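Local coordinates for protein kinase A regulatory subunit, putative (Trypanosoma cruzi, PDB 6HYQ), which binds guanosine in both of its cyclic nucleotide-binding domains and, as a regulatory subunit, probably controls the activity of a protein kinase A catalytic subunit, at residues Glu207-Val212 with Val249-Val254; Tyr203-Gly208 with Asp231-Leu236; Cys71-Gly76 with Ala122-Cys127. All coordinates share one frame; numbering follows the deposited sequence.

Interaction 1 (Glu207-Val212 with Val249-Val254); sequences EGTVEV and VATTHV. With GMP (guanosine), chain F.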
loop_
_atom_site.group_PDB
_atom_site.type_symbol
_atom_site.label_atom_id
_atom_site.label_comp_id
_atom_site.label_asym_id
_atom_site.label_seq_id
_atom_site.Cartn_x
_atom_site.Cartn_y
_atom_site.Cartn_z
ATOM N N GLU A 207 -15.065 -10.382 8.311
ATOM C CA GLU A 207 -16.268 -11.028 8.770
ATOM C C GLU A 207 -17.382 -10.794 7.729
ATOM O O GLU A 207 -17.507 -9.729 7.127
ATOM C CB GLU A 207 -16.610 -10.512 10.197
ATOM C CG GLU A 207 -17.573 -11.382 11.040
ATOM C CD GLU A 207 -17.551 -11.013 12.537
ATOM O OE1 GLU A 207 -16.486 -10.592 13.035
ATOM O OE2 GLU A 207 -18.597 -11.124 13.211
ATOM N N GLY A 208 -18.199 -11.871 7.559
ATOM C CA GLY A 208 -19.406 -11.824 6.753
ATOM C C GLY A 208 -19.116 -12.575 5.466
ATOM O O GLY A 208 -18.069 -13.210 5.328
ATOM N N THR A 209 -20.067 -12.508 4.528
ATOM C CA THR A 209 -20.032 -13.215 3.256
ATOM C C THR A 209 -20.433 -12.281 2.133
ATOM O O THR A 209 -21.198 -11.324 2.339
ATOM C CB THR A 209 -20.938 -14.456 3.327
ATOM O OG1 THR A 209 -20.395 -15.343 4.308
ATOM C CG2 THR A 209 -21.136 -15.180 1.860
ATOM N N VAL A 210 -19.856 -12.483 0.957
ATOM C CA VAL A 210 -20.259 -11.663 -0.190
ATOM C C VAL A 210 -20.557 -12.528 -1.398
ATOM O O VAL A 210 -20.021 -13.629 -1.548
ATOM C CB VAL A 210 -19.179 -10.638 -0.589
ATOM C CG1 VAL A 210 -18.695 -9.956 0.658
ATOM C CG2 VAL A 210 -18.047 -11.349 -1.248
ATOM N N GLU A 211 -21.363 -11.958 -2.289
ATOM C CA GLU A 211 -21.642 -12.545 -3.601
ATOM C C GLU A 211 -21.108 -11.614 -4.703
ATOM O O GLU A 211 -21.227 -10.388 -4.642
ATOM C CB GLU A 211 -23.155 -12.761 -3.855
ATOM C CG GLU A 211 -23.954 -11.496 -3.815
ATOM C CD GLU A 211 -25.451 -11.706 -3.923
ATOM O OE1 GLU A 211 -26.192 -10.759 -3.553
ATOM O OE2 GLU A 211 -25.890 -12.798 -4.364
ATOM N N VAL A 212 -20.545 -12.298 -5.717
ATOM C CA VAL A 212 -19.961 -11.731 -6.933
ATOM C C VAL A 212 -21.015 -11.968 -8.020
ATOM O O VAL A 212 -21.373 -13.114 -8.277
ATOM C CB VAL A 212 -18.635 -12.414 -7.267
ATOM C CG1 VAL A 212 -18.003 -11.819 -8.517
ATOM C CG2 VAL A 212 -17.688 -12.368 -6.005
ATOM N N VAL A 249 -21.513 -7.851 -3.842
ATOM C CA VAL A 249 -22.552 -7.398 -2.938
ATOM C C VAL A 249 -22.493 -8.189 -1.592
ATOM O O VAL A 249 -22.423 -9.429 -1.570
ATOM C CB VAL A 249 -23.959 -7.538 -3.540
ATOM C CG1 VAL A 249 -24.844 -6.830 -2.712
ATOM C CG2 VAL A 249 -24.064 -6.877 -4.966
ATOM N N ALA A 250 -22.668 -7.468 -0.480
ATOM C CA ALA A 250 -22.717 -8.120 0.824
ATOM C C ALA A 250 -23.989 -8.961 0.927
ATOM O O ALA A 250 -25.080 -8.493 0.596
ATOM C CB ALA A 250 -22.678 -7.073 1.957
ATOM N N THR A 251 -23.859 -10.207 1.351
ATOM C CA THR A 251 -25.054 -10.947 1.716
ATOM C C THR A 251 -25.318 -10.872 3.196
ATOM O O THR A 251 -26.412 -11.218 3.610
ATOM C CB THR A 251 -24.994 -12.437 1.301
ATOM O OG1 THR A 251 -24.027 -13.182 2.075
ATOM C CG2 THR A 251 -24.751 -12.576 -0.230
ATOM N N THR A 252 -24.323 -10.485 3.996
ATOM C CA THR A 252 -24.465 -10.335 5.428
ATOM C C THR A 252 -23.912 -8.977 5.805
ATOM O O THR A 252 -23.311 -8.279 4.985
ATOM C CB THR A 252 -23.699 -11.429 6.196
ATOM O OG1 THR A 252 -22.299 -11.223 6.064
ATOM C CG2 THR A 252 -24.016 -12.849 5.677
ATOM N N HIS A 253 -24.057 -8.616 7.069
ATOM C CA HIS A 253 -23.206 -7.586 7.589
ATOM C C HIS A 253 -21.765 -7.999 7.327
ATOM O O HIS A 253 -21.346 -9.132 7.658
ATOM C CB HIS A 253 -23.477 -7.384 9.078
ATOM C CG HIS A 253 -22.603 -6.349 9.695
ATOM N ND1 HIS A 253 -22.296 -5.175 9.044
ATOM C CD2 HIS A 253 -21.997 -6.291 10.898
ATOM C CE1 HIS A 253 -21.491 -4.460 9.806
ATOM N NE2 HIS A 253 -21.300 -5.110 10.940
ATOM N N VAL A 254 -21.001 -7.129 6.631
ATOM C CA VAL A 254 -19.637 -7.483 6.268
ATOM C C VAL A 254 -18.704 -6.421 6.852
ATOM O O VAL A 254 -19.000 -5.225 6.875
ATOM C CB VAL A 254 -19.420 -7.635 4.745
ATOM C CG1 VAL A 254 -17.978 -7.856 4.410
ATOM C CG2 VAL A 254 -20.237 -8.850 4.180
HETATM O "O5'" GMP F . -14.697 -7.527 -11.096
HETATM C "C5'" GMP F . -14.979 -7.111 -9.757
HETATM C "C4'" GMP F . -14.389 -8.072 -8.758
HETATM O "O4'" GMP F . -15.223 -9.239 -8.688
HETATM C "C3'" GMP F . -13.001 -8.622 -9.055
HETATM O "O3'" GMP F . -11.948 -7.725 -8.722
HETATM C "C2'" GMP F . -12.998 -9.899 -8.231
HETATM O "O2'" GMP F . -12.722 -9.556 -6.860
HETATM C "C1'" GMP F . -14.468 -10.354 -8.370
HETATM N N9 GMP F . -14.647 -11.289 -9.465
HETATM C C8 GMP F . -14.766 -10.903 -10.769
HETATM N N7 GMP F . -14.855 -11.997 -11.552
HETATM C C5 GMP F . -14.713 -13.035 -10.727
HETATM C C6 GMP F . -14.694 -14.520 -10.988
HETATM O O6 GMP F . -14.814 -14.970 -12.116
HETATM N N1 GMP F . -14.574 -15.382 -9.876
HETATM C C2 GMP F . -14.427 -14.923 -8.534
HETATM N N2 GMP F . -14.265 -15.848 -7.389
HETATM N N3 GMP F . -14.423 -13.524 -8.327
HETATM C C4 GMP F . -14.599 -12.593 -9.439
#
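In the second cyclic nucleotide-binding domain, a cupin-type beta-barrel, strands 210-215 and 247-250 run antiparallel, and their pairing opens into a loop where T209 meets T251 and T252. E211 and V249 form the hydrogen-bonded pair: E211 N reaches V249 O at 2.8 Å and V249 N returns to E211 O at 2.7 Å, both almost straight. V210 and A250 make the adjoining non-hydrogen-bonded pair. One more backbone bond follows, T251 N to T209 O at 3.1 Å; a threonine hydroxyl then takes over as acceptor, T209 N donating to T252 OG1 (3.0 Å). T252 OG1 in turn donates to H253 O at 2.8 Å, from above that carbonyl plane. G208, which has no side chain, lets T252 OG1 lie close to its CA. E211 CG, set between its backbone N and carbonyl carbon (chi1 60°), lies beside V249 O and 3.8 Å from T251 CG2. On the other face the V210 and V254 side chains cross at about a right angle, V210 CG1 meeting V254 CG2. V212 CG1 rests 3.5 Å from the guanosine N9. T252 OG1 both accepts and donates, tying T209 N to the turn where strand pairing has ended.

Interaction 2 (Tyr203-Gly208 with Asp231-Leu236); sequences YIIMEG and DHIGEL. With GMP (guanosine), chain F.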
loop_
_atom_site.group_PDB
_atom_site.type_symbol
_atom_site.label_atom_id
_atom_site.label_comp_id
_atom_site.label_asym_id
_atom_site.label_seq_id
_atom_site.Cartn_x
_atom_site.Cartn_y
_atom_site.Cartn_z
ATOM N N TYR A 203 -10.416 -5.327 -1.159
ATOM C CA TYR A 203 -11.010 -5.677 0.134
ATOM C C TYR A 203 -10.539 -7.066 0.593
ATOM O O TYR A 203 -10.425 -8.000 -0.207
ATOM C CB TYR A 203 -12.523 -5.628 0.105
ATOM C CG TYR A 203 -13.154 -4.295 -0.313
ATOM C CD1 TYR A 203 -13.150 -3.872 -1.666
ATOM C CD2 TYR A 203 -13.772 -3.463 0.601
ATOM C CE1 TYR A 203 -13.784 -2.622 -2.033
ATOM C CE2 TYR A 203 -14.398 -2.311 0.238
ATOM C CZ TYR A 203 -14.405 -1.901 -1.049
ATOM O OH TYR A 203 -15.031 -0.670 -1.161
ATOM N N ILE A 204 -10.237 -7.180 1.882
ATOM C CA ILE A 204 -9.984 -8.457 2.544
ATOM C C ILE A 204 -11.110 -8.632 3.557
ATOM O O ILE A 204 -11.340 -7.764 4.435
ATOM C CB ILE A 204 -8.612 -8.496 3.217
ATOM C CG1 ILE A 204 -7.563 -7.883 2.287
ATOM C CG2 ILE A 204 -8.242 -9.884 3.509
ATOM C CD1 ILE A 204 -6.212 -7.975 2.796
ATOM N N ILE A 205 -11.911 -9.666 3.355
ATOM C CA ILE A 205 -13.028 -9.889 4.242
ATOM C C ILE A 205 -12.506 -10.315 5.615
ATOM O O ILE A 205 -11.715 -11.227 5.722
ATOM C CB ILE A 205 -13.969 -10.936 3.621
ATOM C CG1 ILE A 205 -14.549 -10.325 2.297
ATOM C CG2 ILE A 205 -15.053 -11.398 4.601
ATOM C CD1 ILE A 205 -15.158 -11.399 1.475
ATOM N N MET A 206 -12.976 -9.681 6.665
ATOM C CA MET A 206 -12.706 -10.071 8.064
ATOM C C MET A 206 -13.870 -10.794 8.657
ATOM O O MET A 206 -13.679 -11.823 9.308
ATOM C CB MET A 206 -12.414 -8.854 8.922
ATOM C CG MET A 206 -11.196 -7.972 8.450
ATOM S SD MET A 206 -10.851 -6.563 9.503
ATOM C CE MET A 206 -9.828 -7.232 10.709
ATOM N N GLU A 207 -15.065 -10.382 8.311
ATOM C CA GLU A 207 -16.268 -11.028 8.770
ATOM C C GLU A 207 -17.382 -10.794 7.729
ATOM O O GLU A 207 -17.507 -9.729 7.127
ATOM C CB GLU A 207 -16.610 -10.512 10.197
ATOM C CG GLU A 207 -17.573 -11.382 11.040
ATOM C CD GLU A 207 -17.551 -11.013 12.537
ATOM O OE1 GLU A 207 -16.486 -10.592 13.035
ATOM O OE2 GLU A 207 -18.597 -11.124 13.211
ATOM N N GLY A 208 -18.199 -11.871 7.559
ATOM C CA GLY A 208 -19.406 -11.824 6.753
ATOM C C GLY A 208 -19.116 -12.575 5.466
ATOM O O GLY A 208 -18.069 -13.210 5.328
ATOM N N ASP A 231 -10.885 -14.223 2.263
ATOM C CA ASP A 231 -10.881 -13.961 0.811
ATOM C C ASP A 231 -10.660 -12.486 0.507
ATOM O O ASP A 231 -10.945 -11.597 1.302
ATOM C CB ASP A 231 -12.200 -14.388 0.131
ATOM C CG ASP A 231 -12.424 -15.947 0.159
ATOM O OD1 ASP A 231 -11.469 -16.691 -0.205
ATOM O OD2 ASP A 231 -13.623 -16.345 0.579
ATOM N N HIS A 232 -10.252 -12.244 -0.743
ATOM C CA HIS A 232 -9.966 -10.920 -1.295
ATOM C C HIS A 232 -10.820 -10.702 -2.553
ATOM O O HIS A 232 -11.033 -11.652 -3.364
ATOM C CB HIS A 232 -8.486 -10.743 -1.642
ATOM C CG HIS A 232 -7.956 -11.772 -2.599
ATOM N ND1 HIS A 232 -8.243 -11.752 -3.949
ATOM C CD2 HIS A 232 -7.204 -12.870 -2.404
ATOM C CE1 HIS A 232 -7.660 -12.762 -4.554
ATOM N NE2 HIS A 232 -7.061 -13.492 -3.622
ATOM N N ILE A 233 -11.293 -9.458 -2.704
ATOM C CA ILE A 233 -11.953 -8.956 -3.914
ATOM C C ILE A 233 -11.385 -7.572 -4.237
ATOM O O ILE A 233 -10.900 -6.854 -3.355
ATOM C CB ILE A 233 -13.523 -8.848 -3.822
ATOM C CG1 ILE A 233 -13.995 -8.056 -2.601
ATOM C CG2 ILE A 233 -14.169 -10.268 -3.889
ATOM C CD1 ILE A 233 -14.630 -8.897 -1.474
ATOM N N GLY A 234 -11.445 -7.214 -5.569
ATOM C CA GLY A 234 -10.946 -5.944 -6.107
ATOM C C GLY A 234 -9.693 -6.077 -6.937
ATOM O O GLY A 234 -9.380 -5.165 -7.707
ATOM N N GLU A 235 -8.980 -7.193 -6.837
ATOM C CA GLU A 235 -7.640 -7.183 -7.415
ATOM C C GLU A 235 -7.630 -7.333 -8.927
ATOM O O GLU A 235 -6.670 -6.887 -9.536
ATOM C CB GLU A 235 -6.721 -8.248 -6.798
ATOM C CG GLU A 235 -7.008 -9.667 -7.211
ATOM C CD GLU A 235 -8.242 -10.260 -6.607
ATOM O OE1 GLU A 235 -8.772 -9.646 -5.657
ATOM O OE2 GLU A 235 -8.712 -11.329 -7.115
ATOM N N LEU A 236 -8.642 -7.967 -9.536
ATOM C CA LEU A 236 -8.609 -8.302 -10.982
ATOM C C LEU A 236 -8.280 -7.102 -11.852
ATOM O O LEU A 236 -7.357 -7.150 -12.666
ATOM C CB LEU A 236 -9.954 -8.891 -11.437
ATOM C CG LEU A 236 -10.324 -10.247 -10.808
ATOM C CD1 LEU A 236 -11.505 -10.826 -11.494
ATOM C CD2 LEU A 236 -9.213 -11.222 -10.801
HETATM O "O5'" GMP F . -14.697 -7.527 -11.096
HETATM C "C5'" GMP F . -14.979 -7.111 -9.757
HETATM C "C4'" GMP F . -14.389 -8.072 -8.758
HETATM O "O4'" GMP F . -15.223 -9.239 -8.688
HETATM C "C3'" GMP F . -13.001 -8.622 -9.055
HETATM O "O3'" GMP F . -11.948 -7.725 -8.722
HETATM C "C2'" GMP F . -12.998 -9.899 -8.231
HETATM O "O2'" GMP F . -12.722 -9.556 -6.860
HETATM C "C1'" GMP F . -14.468 -10.354 -8.370
HETATM N N9 GMP F . -14.647 -11.289 -9.465
HETATM C C8 GMP F . -14.766 -10.903 -10.769
HETATM N N7 GMP F . -14.855 -11.997 -11.552
HETATM C C5 GMP F . -14.713 -13.035 -10.727
HETATM C C6 GMP F . -14.694 -14.520 -10.988
HETATM O O6 GMP F . -14.814 -14.970 -12.116
HETATM N N1 GMP F . -14.574 -15.382 -9.876
HETATM C C2 GMP F . -14.427 -14.923 -8.534
HETATM N N2 GMP F . -14.265 -15.848 -7.389
HETATM N N3 GMP F . -14.423 -13.524 -8.327
HETATM C C4 GMP F . -14.599 -12.593 -9.439
#
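Y203 and I233 pair at the edge of a sheet of the jelly-roll-like barrel of the second cyclic nucleotide-binding domain, where the short strand 232-233 flanks strand 201-205 and leads into the segment that, in this family, begins the phosphate-binding cassette. The strands pair antiparallel through three backbone bonds: Y203 N donates to I233 O at 2.7 Å, I233 N to Y203 O at 3.0 Å, and I205 N to D231 O at 3.0 Å. Two CA-H...O contacts fill in between them, H232 CA to Y203 O and I204 CA to D231 O. Past I205 the chain turns a corner, and M206 and E207 both face I255 in a classic beta bulge.

Apolar contacts lie on the face that carries Y203 and I233. With its CG1 set between backbone N and carbonyl carbon (chi1 53°), I233 places CG1 3.9 Å from Y203 CB and brings CD1 across I205 CD1, also at 3.9 Å. F227 packs on both isoleucines.

Polar side chains find partners off the pairing: H232 ND1 makes a weak local bond to E235 OE1, while D231 OD2 is held by T228 N and Y203 OH by E184.

Ligand contacts follow the strand. G234 N donates to the guanosine O2' at 3.0 Å and weakly to O3', which also receives a weak bond from L236 N; L236 CD1 sits 3.3 Å from C8 of the base.

Interaction 3 (Cys71-Gly76 with Ala122-Cys127); sequences CIMEAG and ATVKVC. With GMP (guanosine), chain E.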
loop_
_atom_site.group_PDB
_atom_site.type_symbol
_atom_site.label_atom_id
_atom_site.label_comp_id
_atom_site.label_asym_id
_atom_site.label_seq_id
_atom_site.Cartn_x
_atom_site.Cartn_y
_atom_site.Cartn_z
ATOM N N CYS A 71 26.266 5.558 2.787
ATOM C CA CYS A 71 25.348 5.062 3.809
ATOM C C CYS A 71 24.439 6.193 4.271
ATOM O O CYS A 71 24.926 7.223 4.727
ATOM C CB CYS A 71 26.104 4.471 5.000
ATOM S SG CYS A 71 26.860 2.855 4.701
ATOM N N ILE A 72 23.123 6.014 4.110
ATOM C CA ILE A 72 22.157 6.992 4.632
ATOM C C ILE A 72 22.034 6.898 6.175
ATOM O O ILE A 72 21.714 7.887 6.859
ATOM C CB ILE A 72 20.812 6.793 3.896
ATOM C CG1 ILE A 72 21.046 6.932 2.375
ATOM C CG2 ILE A 72 19.737 7.714 4.461
ATOM C CD1 ILE A 72 19.760 6.941 1.490
ATOM N N MET A 73 22.267 5.700 6.714
ATOM C CA MET A 73 22.294 5.401 8.140
ATOM C C MET A 73 23.047 4.088 8.313
ATOM O O MET A 73 23.350 3.376 7.340
ATOM C CB MET A 73 20.856 5.396 8.731
ATOM C CG MET A 73 19.814 4.514 8.004
ATOM S SD MET A 73 18.032 4.750 8.483
ATOM C CE MET A 73 17.521 6.256 7.635
ATOM N N GLU A 74 23.392 3.792 9.555
ATOM C CA GLU A 74 24.203 2.626 9.860
ATOM C C GLU A 74 23.644 1.982 11.115
ATOM O O GLU A 74 23.141 2.671 12.000
ATOM C CB GLU A 74 25.692 2.993 10.049
ATOM C CG GLU A 74 26.413 3.413 8.760
ATOM C CD GLU A 74 27.939 3.411 8.863
ATOM O OE1 GLU A 74 28.507 2.765 9.769
ATOM O OE2 GLU A 74 28.575 4.063 8.011
ATOM N N ALA A 75 23.676 0.661 11.158
ATOM C CA ALA A 75 23.241 -0.043 12.354
ATOM C C ALA A 75 23.905 0.536 13.593
ATOM O O ALA A 75 25.129 0.677 13.657
ATOM C CB ALA A 75 23.567 -1.529 12.242
ATOM N N GLY A 76 23.088 0.860 14.578
ATOM C CA GLY A 76 23.558 1.358 15.833
ATOM C C GLY A 76 23.556 2.854 15.947
ATOM O O GLY A 76 23.627 3.379 17.062
ATOM N N ALA A 122 19.231 -1.205 11.027
ATOM C CA ALA A 122 19.864 -1.792 9.874
ATOM C C ALA A 122 20.563 -0.698 9.091
ATOM O O ALA A 122 20.198 0.467 9.158
ATOM C CB ALA A 122 18.806 -2.510 9.034
ATOM N N THR A 123 21.571 -1.099 8.360
ATOM C CA THR A 123 22.329 -0.180 7.536
ATOM C C THR A 123 21.704 -0.040 6.143
ATOM O O THR A 123 21.227 -1.016 5.551
ATOM C CB THR A 123 23.759 -0.696 7.429
ATOM O OG1 THR A 123 24.366 -0.646 8.722
ATOM C CG2 THR A 123 24.572 0.110 6.396
ATOM N N VAL A 124 21.735 1.180 5.607
ATOM C CA VAL A 124 21.088 1.482 4.322
ATOM C C VAL A 124 22.193 1.945 3.400
ATOM O O VAL A 124 22.807 2.998 3.620
ATOM C CB VAL A 124 19.962 2.548 4.459
ATOM C CG1 VAL A 124 19.312 2.857 3.127
ATOM C CG2 VAL A 124 18.874 2.107 5.462
ATOM N N LYS A 125 22.414 1.213 2.335
ATOM C CA LYS A 125 23.585 1.456 1.529
ATOM C C LYS A 125 23.119 1.643 0.101
ATOM O O LYS A 125 22.529 0.737 -0.493
ATOM C CB LYS A 125 24.583 0.305 1.679
ATOM C CG LYS A 125 26.019 0.638 1.367
ATOM C CD LYS A 125 26.982 -0.384 1.995
ATOM C CE LYS A 125 28.431 -0.041 1.688
ATOM N NZ LYS A 125 29.403 -0.978 2.316
ATOM N N VAL A 126 23.353 2.843 -0.421
ATOM C CA VAL A 126 23.055 3.138 -1.803
ATOM C C VAL A 126 23.785 2.154 -2.709
ATOM O O VAL A 126 25.009 1.995 -2.631
ATOM C CB VAL A 126 23.472 4.581 -2.132
ATOM C CG1 VAL A 126 23.269 4.879 -3.660
ATOM C CG2 VAL A 126 22.700 5.574 -1.268
ATOM N N CYS A 127 23.020 1.476 -3.566
ATOM C CA CYS A 127 23.557 0.529 -4.534
ATOM C C CYS A 127 23.337 0.974 -5.986
ATOM O O CYS A 127 23.418 0.146 -6.898
ATOM C CB CYS A 127 22.946 -0.861 -4.332
ATOM S SG CYS A 127 21.167 -0.899 -4.422
HETATM O "O5'" GMP E . 16.861 0.345 10.095
HETATM C "C5'" GMP E . 16.896 1.421 9.168
HETATM C "C4'" GMP E . 15.793 1.336 8.131
HETATM O "O4'" GMP E . 15.938 0.113 7.363
HETATM C "C3'" GMP E . 14.341 1.310 8.633
HETATM O "O3'" GMP E . 13.834 2.597 8.911
HETATM C "C2'" GMP E . 13.585 0.605 7.520
HETATM O "O2'" GMP E . 13.166 1.520 6.473
HETATM C "C1'" GMP E . 14.646 -0.379 7.001
HETATM N N9 GMP E . 14.528 -1.674 7.660
HETATM C C8 GMP E . 15.021 -1.947 8.894
HETATM N N7 GMP E . 14.767 -3.230 9.163
HETATM C C5 GMP E . 14.129 -3.697 8.089
HETATM C C6 GMP E . 13.577 -5.065 7.754
HETATM O O6 GMP E . 13.662 -5.963 8.555
HETATM N N1 GMP E . 12.961 -5.243 6.469
HETATM C C2 GMP E . 12.807 -4.195 5.516
HETATM N N2 GMP E . 12.121 -4.547 4.282
HETATM N N3 GMP E . 13.348 -2.922 5.809
HETATM C C4 GMP E . 13.986 -2.725 7.146
#
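M73 meets V124 through a side chain that starts between its own backbone N and carbonyl carbon (chi1 52°), which lays CG against V124 CG2 at 3.6 Å, the two side chains crossing at a slant. The extended next torsion (chi2 -168°) carries SD on to the guanosine, 3.6 Å from its C5'. T123 on the neighbouring position holds its hydroxyl anti to the carbonyl carbon (chi1 -66°), which aims OG1 at the chain beyond M73 and leaves CG2 toward C71 SG and M73 O. A75 N donates to that hydroxyl at 2.8 Å in a nearly linear bond.

The contact joins two strands of one antiparallel sheet in the first cyclic nucleotide-binding domain, 71-73 lying at the sheet's edge within this chain and 123-126 next to it. C71 and K125 face each other as a non-hydrogen-bonded pair, with the sulfur beside the lysine's aliphatic CG. After C71 the chain turns a corner at I72, and the bonding becomes irregular. V124 O takes I72 N at 3.1 Å and also the CA-H of C71, whereas V124 N donates to M73 O at 3.2 Å from well above the carbonyl plane. I72 packs loosely against V124 CG1 and V126 CG2, and F66 covers both I72 and V126 from strand 62-67.

Nearer the ligand, A122 N makes a weak bond to the guanosine O5' at 3.0 Å, A122 CB also approaches that oxygen, and V124 CG2 lies near O4'. The strands are thus joined by backbone bonds and by the T123 hydroxyl accepting A75 N, while the side chains of M73, A122 and V124 touch the nucleoside.

Along the chain, interaction 3 comes first, in the first cyclic nucleotide-binding domain, and interactions 1 and 2 follow in the second. These two have centres about 10 Å apart, share E207 and G208, and are joined where strand 201-205 passes into strand 210-215; V210 CG1 packs on I205 CD1 between them, although the strands belong to different sheets of one barrel. Interaction 3 lies on the other side of the chain's centre, its centre about 46 Å from interaction 1 and 37 Å from interaction 2. Its 71-73/123-126 pairing belongs to a separate barrel with its own guanosine, so the protein holds two nucleoside pockets in tandem, built on the same strand order.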